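Local coordinates for oligopeptide ABC transporter, periplasmic oligopeptide-binding protein, putative (Thermotoga maritima MSB8, PDB 5IPW), which probably binds oligopeptides in the periplasm and hands them to an ABC transporter for import, at residues 342-347 and 485-490; 349-354 and 435-440. One frame throughout, in Å; residues are numbered along the deposited sequence.

Contact 1 is the buried one: it pairs strand 340-343 with strand 489-494 inside a five-stranded mixed sheet and takes in the loop residues next to both strand ends. Contact 2 lies at the surface, about 13 Å away between centres, where the start of helix 350-357 meets the loop leading into strand 440-445, another strand of that sheet. The chemistry changes accordingly. Backbone bonds, a stacked amide and a histidine-carboxylate pair hold contact 1, whereas charged side chains carry contact 2. Strand 340-343 and helix 350-357 are consecutive in the chain, and the two sites touch directly through His347 O and Arg353 NE, 2.9 Å apart, a probable hydrogen bond.

Contact 1. Residues 342-347 and 485-490; sequences SLNYAH and GDFDAM
With CG anti to the backbone N (chi1 -170°), the Asn344 amide extends from the end of strand 340-343 toward Phe487, whose ring, its CG between its own backbone N and carbonyl carbon, lies against the amide. The setting is an antiparallel pairing within the mixed sheet of a family 5 solute-binding protein: Ser342 and Met490 form a hydrogen-bonded pair with N-H...O bonds in both directions, and Leu343 faces Ala489 in the next, non-hydrogen-bonded pair. Beyond it, Asn344 N still reaches Asp488 O at 2.7 Å.

The amide lies over one face of the Phe487 ring, the planes 16° apart and ND2 above the ring centre, while Met490 CG sits against the opposite face, offset toward the rim. In its own amide plane, Asn344 ND2 gives a nearly straight bond to Phe487 O (2.7 Å), and a weak one to Gly485 O, in the Schellman motif that ends helix 475-484. OD1 accepts from Ala346 N, an Asx turn, so both ends of the amide are held. An alanine here is likely to leave Phe487 O without this donor, uncover the ring face and undo the Asx turn.

Asp488 OD2 takes Thr442 N of the adjoining strand 440-445. Asp488 OD1 uses the anti lone pair for His347 NE2, 2.6 Å away and 1° out of the imidazole plane.

Contact 2. Residues 349-354 and 435-440; sequences DEVLRK and DGRPLR
Asp349 and Arg437 approach from opposite directions, and the carboxylate comes in at the edge of the guanidinium, the two planes 12° apart. The grip is end-on and converges on one oxygen: OD2 of Asp349 accepts from Arg437 NH2 at 2.6 Å and from Arg437 NH1 at 2.9 Å, both bonds lying in the guanidinium plane. A weak third bond runs from NH1 to OD1.

Arg437 reaches this position through a chain bent at chi3 (-62°), which also turns its NE and NH1 edge to Asp435. Here the grip is side-on, with Asp435 OD2 receiving Arg437 NE at 3.2 Å and Arg437 NH1 at 3.1 Å. Thus NH1 is shared by two carboxylates, and the positive guanidinium between them probably offsets their mutual repulsion. Asp435 also forms an Asx turn, its OD1 accepting from Arg437 N at 3.0 Å.

Val351 packs its aliphatic side chain against the network, its CB 3.5 Å from Arg437 NH1 at the guanidinium edge and its CG2 beside Asp435 OD2.

On the helix side, Asp349 OD1 is bonded by Val351 N at 2.9 Å and, weakly, by Leu352 N. Asp349 is the N-cap residue of helix 350-357, and the carboxylate that caps it is also a member of a surface Asp-Arg-Asp salt-bridge network joining that helix to the loop before strand 440-445.

Contact 1. Residues 342-347 and 485-490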
loop_
_atom_site.group_PDB
_atom_site.type_symbol
_atom_site.label_atom_id
_atom_site.label_comp_id
_atom_site.label_asym_id
_atom_site.label_seq_id
_atom_site.Cartn_x
_atom_site.Cartn_y
_atom_site.Cartn_z
ATOM N N SER A 342 7.189 -19.998 -9.409
ATOM C CA SER A 342 6.938 -21.114 -8.517
ATOM C C SER A 342 6.725 -22.353 -9.379
ATOM O O SER A 342 6.162 -22.276 -10.473
ATOM C CB SER A 342 5.746 -20.845 -7.589
ATOM O OG SER A 342 4.677 -20.219 -8.264
ATOM N N LEU A 343 7.232 -23.482 -8.907
ATOM C CA LEU A 343 7.038 -24.750 -9.591
ATOM C C LEU A 343 5.734 -25.361 -9.106
ATOM O O LEU A 343 5.241 -25.017 -8.034
ATOM C CB LEU A 343 8.210 -25.692 -9.308
ATOM C CG LEU A 343 9.611 -25.135 -9.582
ATOM C CD1 LEU A 343 10.653 -26.044 -8.956
ATOM C CD2 LEU A 343 9.859 -24.959 -11.075
ATOM N N ASN A 344 5.173 -26.267 -9.896
ATOM C CA ASN A 344 3.918 -26.900 -9.533
ATOM C C ASN A 344 4.174 -28.020 -8.524
ATOM O O ASN A 344 4.517 -29.136 -8.895
ATOM C CB ASN A 344 3.210 -27.416 -10.791
ATOM C CG ASN A 344 1.792 -27.874 -10.519
ATOM O OD1 ASN A 344 1.391 -28.055 -9.369
ATOM N ND2 ASN A 344 1.024 -28.073 -11.583
ATOM N N TYR A 345 3.997 -27.719 -7.242
ATOM C CA TYR A 345 4.312 -28.674 -6.170
ATOM C C TYR A 345 3.181 -29.666 -5.911
ATOM O O TYR A 345 3.283 -30.526 -5.030
ATOM C CB TYR A 345 4.674 -27.922 -4.890
ATOM C CG TYR A 345 5.667 -26.818 -5.152
ATOM C CD1 TYR A 345 6.949 -27.107 -5.584
ATOM C CD2 TYR A 345 5.308 -25.485 -5.012
ATOM C CE1 TYR A 345 7.857 -26.102 -5.847
ATOM C CE2 TYR A 345 6.208 -24.468 -5.275
ATOM C CZ TYR A 345 7.481 -24.783 -5.689
ATOM O OH TYR A 345 8.375 -23.780 -5.954
ATOM N N ALA A 346 2.094 -29.524 -6.668
ATOM C CA ALA A 346 1.057 -30.544 -6.749
ATOM C C ALA A 346 0.990 -31.135 -8.165
ATOM O O ALA A 346 -0.047 -31.626 -8.580
ATOM C CB ALA A 346 -0.287 -29.956 -6.345
ATOM N N HIS A 347 2.109 -31.113 -8.884
ATOM C CA HIS A 347 2.162 -31.593 -10.268
ATOM C C HIS A 347 1.557 -32.980 -10.440
ATOM O O HIS A 347 1.807 -33.872 -9.632
ATOM C CB HIS A 347 3.604 -31.644 -10.771
ATOM C CG HIS A 347 3.727 -31.434 -12.243
ATOM N ND1 HIS A 347 3.255 -32.342 -13.162
ATOM C CD2 HIS A 347 4.254 -30.413 -12.958
ATOM C CE1 HIS A 347 3.493 -31.894 -14.383
ATOM N NE2 HIS A 347 4.096 -30.723 -14.287
ATOM N N GLY A 485 -4.476 -26.589 -12.564
ATOM C CA GLY A 485 -3.251 -27.289 -12.188
ATOM C C GLY A 485 -2.479 -27.761 -13.408
ATOM O O GLY A 485 -1.604 -28.624 -13.300
ATOM N N ASP A 486 -2.794 -27.178 -14.567
ATOM C CA ASP A 486 -2.239 -27.610 -15.849
ATOM C C ASP A 486 -1.031 -26.750 -16.182
ATOM O O ASP A 486 -1.064 -25.911 -17.086
ATOM C CB ASP A 486 -3.303 -27.509 -16.955
ATOM C CG ASP A 486 -2.896 -28.219 -18.243
ATOM O OD1 ASP A 486 -1.710 -28.587 -18.399
ATOM O OD2 ASP A 486 -3.773 -28.417 -19.104
ATOM N N PHE A 487 0.038 -26.972 -15.429
ATOM C CA PHE A 487 1.288 -26.270 -15.653
ATOM C C PHE A 487 2.422 -26.955 -14.898
ATOM O O PHE A 487 2.193 -27.682 -13.933
ATOM C CB PHE A 487 1.169 -24.798 -15.216
ATOM C CG PHE A 487 0.907 -24.621 -13.750
ATOM C CD1 PHE A 487 -0.385 -24.663 -13.250
ATOM C CD2 PHE A 487 1.954 -24.425 -12.865
ATOM C CE1 PHE A 487 -0.626 -24.512 -11.895
ATOM C CE2 PHE A 487 1.719 -24.270 -11.507
ATOM C CZ PHE A 487 0.429 -24.316 -11.022
ATOM N N ASP A 488 3.641 -26.707 -15.357
ATOM C CA ASP A 488 4.851 -27.111 -14.659
ATOM C C ASP A 488 5.316 -25.979 -13.750
ATOM O O ASP A 488 5.625 -26.195 -12.573
ATOM C CB ASP A 488 5.962 -27.440 -15.665
ATOM C CG ASP A 488 5.527 -28.444 -16.709
ATOM O OD1 ASP A 488 4.824 -29.396 -16.341
ATOM O OD2 ASP A 488 5.883 -28.288 -17.893
ATOM N N ALA A 489 5.375 -24.773 -14.311
ATOM C CA ALA A 489 5.812 -23.599 -13.567
ATOM C C ALA A 489 5.141 -22.313 -14.066
ATOM O O ALA A 489 4.962 -22.116 -15.274
ATOM C CB ALA A 489 7.319 -23.474 -13.647
ATOM N N MET A 490 4.787 -21.453 -13.109
ATOM C CA MET A 490 4.118 -20.173 -13.357
ATOM C C MET A 490 4.980 -19.016 -12.863
ATOM O O MET A 490 5.438 -19.026 -11.707
ATOM C CB MET A 490 2.798 -20.118 -12.581
ATOM C CG MET A 490 1.705 -21.047 -13.077
ATOM S SD MET A 490 0.943 -20.422 -14.579
ATOM C CE MET A 490 -0.497 -21.464 -14.694
#

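Contact 2. Residues 349-354 and 435-440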
loop_
_atom_site.group_PDB
_atom_site.type_symbol
_atom_site.label_atom_id
_atom_site.label_comp_id
_atom_site.label_asym_id
_atom_site.label_seq_id
_atom_site.Cartn_x
_atom_site.Cartn_y
_atom_site.Cartn_z
ATOM N N ASP A 349 2.060 -35.305 -12.867
ATOM C CA ASP A 349 3.239 -36.153 -13.039
ATOM C C ASP A 349 4.015 -36.375 -11.726
ATOM O O ASP A 349 4.740 -35.505 -11.258
ATOM C CB ASP A 349 4.150 -35.540 -14.109
ATOM C CG ASP A 349 5.368 -36.390 -14.409
ATOM O OD1 ASP A 349 5.726 -37.260 -13.584
ATOM O OD2 ASP A 349 5.981 -36.179 -15.479
ATOM N N GLU A 350 3.882 -37.574 -11.173
ATOM C CA GLU A 350 4.460 -37.930 -9.879
ATOM C C GLU A 350 5.991 -37.827 -9.829
ATOM O O GLU A 350 6.572 -37.596 -8.767
ATOM C CB GLU A 350 4.034 -39.357 -9.529
ATOM C CG GLU A 350 3.964 -39.654 -8.040
ATOM C CD GLU A 350 2.841 -40.622 -7.701
ATOM O OE1 GLU A 350 2.653 -41.611 -8.446
ATOM O OE2 GLU A 350 2.138 -40.387 -6.693
ATOM N N VAL A 351 6.638 -38.003 -10.974
ATOM C CA VAL A 351 8.095 -37.970 -11.053
ATOM C C VAL A 351 8.592 -36.536 -10.905
ATOM O O VAL A 351 9.450 -36.259 -10.067
ATOM C CB VAL A 351 8.609 -38.583 -12.380
ATOM C CG1 VAL A 351 10.127 -38.517 -12.470
ATOM C CG2 VAL A 351 8.148 -40.025 -12.515
ATOM N N LEU A 352 8.056 -35.636 -11.727
ATOM C CA LEU A 352 8.346 -34.200 -11.610
ATOM C C LEU A 352 7.945 -33.634 -10.244
ATOM O O LEU A 352 8.685 -32.856 -9.650
ATOM C CB LEU A 352 7.646 -33.404 -12.715
ATOM C CG LEU A 352 8.341 -33.319 -14.074
ATOM C CD1 LEU A 352 7.399 -32.704 -15.100
ATOM C CD2 LEU A 352 9.614 -32.502 -13.981
ATOM N N ARG A 353 6.779 -34.018 -9.741
ATOM C CA ARG A 353 6.367 -33.561 -8.421
ATOM C C ARG A 353 7.488 -33.785 -7.412
ATOM O O ARG A 353 7.840 -32.871 -6.676
ATOM C CB ARG A 353 5.098 -34.269 -7.947
ATOM C CG ARG A 353 4.523 -33.669 -6.672
ATOM C CD ARG A 353 3.487 -34.575 -6.043
ATOM N NE ARG A 353 2.400 -34.834 -6.977
ATOM C CZ ARG A 353 1.716 -35.973 -7.072
ATOM N NH1 ARG A 353 1.988 -37.013 -6.286
ATOM N NH2 ARG A 353 0.743 -36.074 -7.971
ATOM N N LYS A 354 8.035 -35.003 -7.393
ATOM C CA LYS A 354 9.115 -35.386 -6.469
ATOM C C LYS A 354 10.340 -34.485 -6.592
ATOM O O LYS A 354 10.823 -33.946 -5.596
ATOM C CB LYS A 354 9.531 -36.845 -6.695
ATOM C CG LYS A 354 8.686 -37.865 -5.942
ATOM C CD LYS A 354 9.224 -38.154 -4.541
ATOM C CE LYS A 354 10.206 -39.322 -4.518
ATOM N NZ LYS A 354 11.463 -39.047 -5.267
ATOM N N ASP A 435 13.278 -41.840 -14.305
ATOM C CA ASP A 435 12.753 -42.759 -15.320
ATOM C C ASP A 435 13.452 -42.608 -16.681
ATOM O O ASP A 435 12.975 -43.126 -17.695
ATOM C CB ASP A 435 11.223 -42.624 -15.455
ATOM C CG ASP A 435 10.772 -41.250 -15.958
ATOM O OD1 ASP A 435 11.600 -40.459 -16.467
ATOM O OD2 ASP A 435 9.560 -40.968 -15.843
ATOM N N GLY A 436 14.578 -41.906 -16.709
ATOM C CA GLY A 436 15.325 -41.741 -17.946
ATOM C C GLY A 436 14.803 -40.664 -18.876
ATOM O O GLY A 436 15.379 -40.441 -19.947
ATOM N N ARG A 437 13.726 -39.978 -18.486
ATOM C CA ARG A 437 13.226 -38.861 -19.292
ATOM C C ARG A 437 14.197 -37.702 -19.205
ATOM O O ARG A 437 14.792 -37.479 -18.141
ATOM C CB ARG A 437 11.856 -38.371 -18.820
ATOM C CG ARG A 437 10.677 -38.861 -19.646
ATOM C CD ARG A 437 9.397 -38.178 -19.187
ATOM N NE ARG A 437 9.079 -38.497 -17.794
ATOM C CZ ARG A 437 8.192 -37.849 -17.036
ATOM N NH1 ARG A 437 7.988 -38.243 -15.776
ATOM N NH2 ARG A 437 7.504 -36.815 -17.521
ATOM N N PRO A 438 14.348 -36.947 -20.311
ATOM C CA PRO A 438 15.153 -35.732 -20.246
ATOM C C PRO A 438 14.546 -34.791 -19.219
ATOM O O PRO A 438 13.329 -34.595 -19.221
ATOM C CB PRO A 438 15.041 -35.130 -21.655
ATOM C CG PRO A 438 14.351 -36.141 -22.500
ATOM C CD PRO A 438 13.621 -37.069 -21.586
ATOM N N LEU A 439 15.372 -34.238 -18.338
ATOM C CA LEU A 439 14.880 -33.301 -17.331
ATOM C C LEU A 439 14.457 -32.001 -18.015
ATOM O O LEU A 439 15.291 -31.167 -18.385
ATOM C CB LEU A 439 15.928 -33.052 -16.253
ATOM C CG LEU A 439 15.437 -32.145 -15.131
ATOM C CD1 LEU A 439 15.835 -32.694 -13.776
ATOM C CD2 LEU A 439 15.983 -30.747 -15.322
ATOM N N ARG A 440 13.146 -31.860 -18.185
ATOM C CA ARG A 440 12.566 -30.792 -18.972
ATOM C C ARG A 440 11.216 -30.391 -18.399
ATOM O O ARG A 440 10.469 -31.229 -17.890
ATOM C CB ARG A 440 12.401 -31.241 -20.427
ATOM C CG ARG A 440 11.653 -30.257 -21.322
ATOM C CD ARG A 440 11.573 -30.752 -22.757
ATOM N NE ARG A 440 10.890 -29.798 -23.630
ATOM C CZ ARG A 440 10.903 -29.828 -24.965
ATOM N NH1 ARG A 440 11.568 -30.770 -25.633
ATOM N NH2 ARG A 440 10.244 -28.896 -25.642
#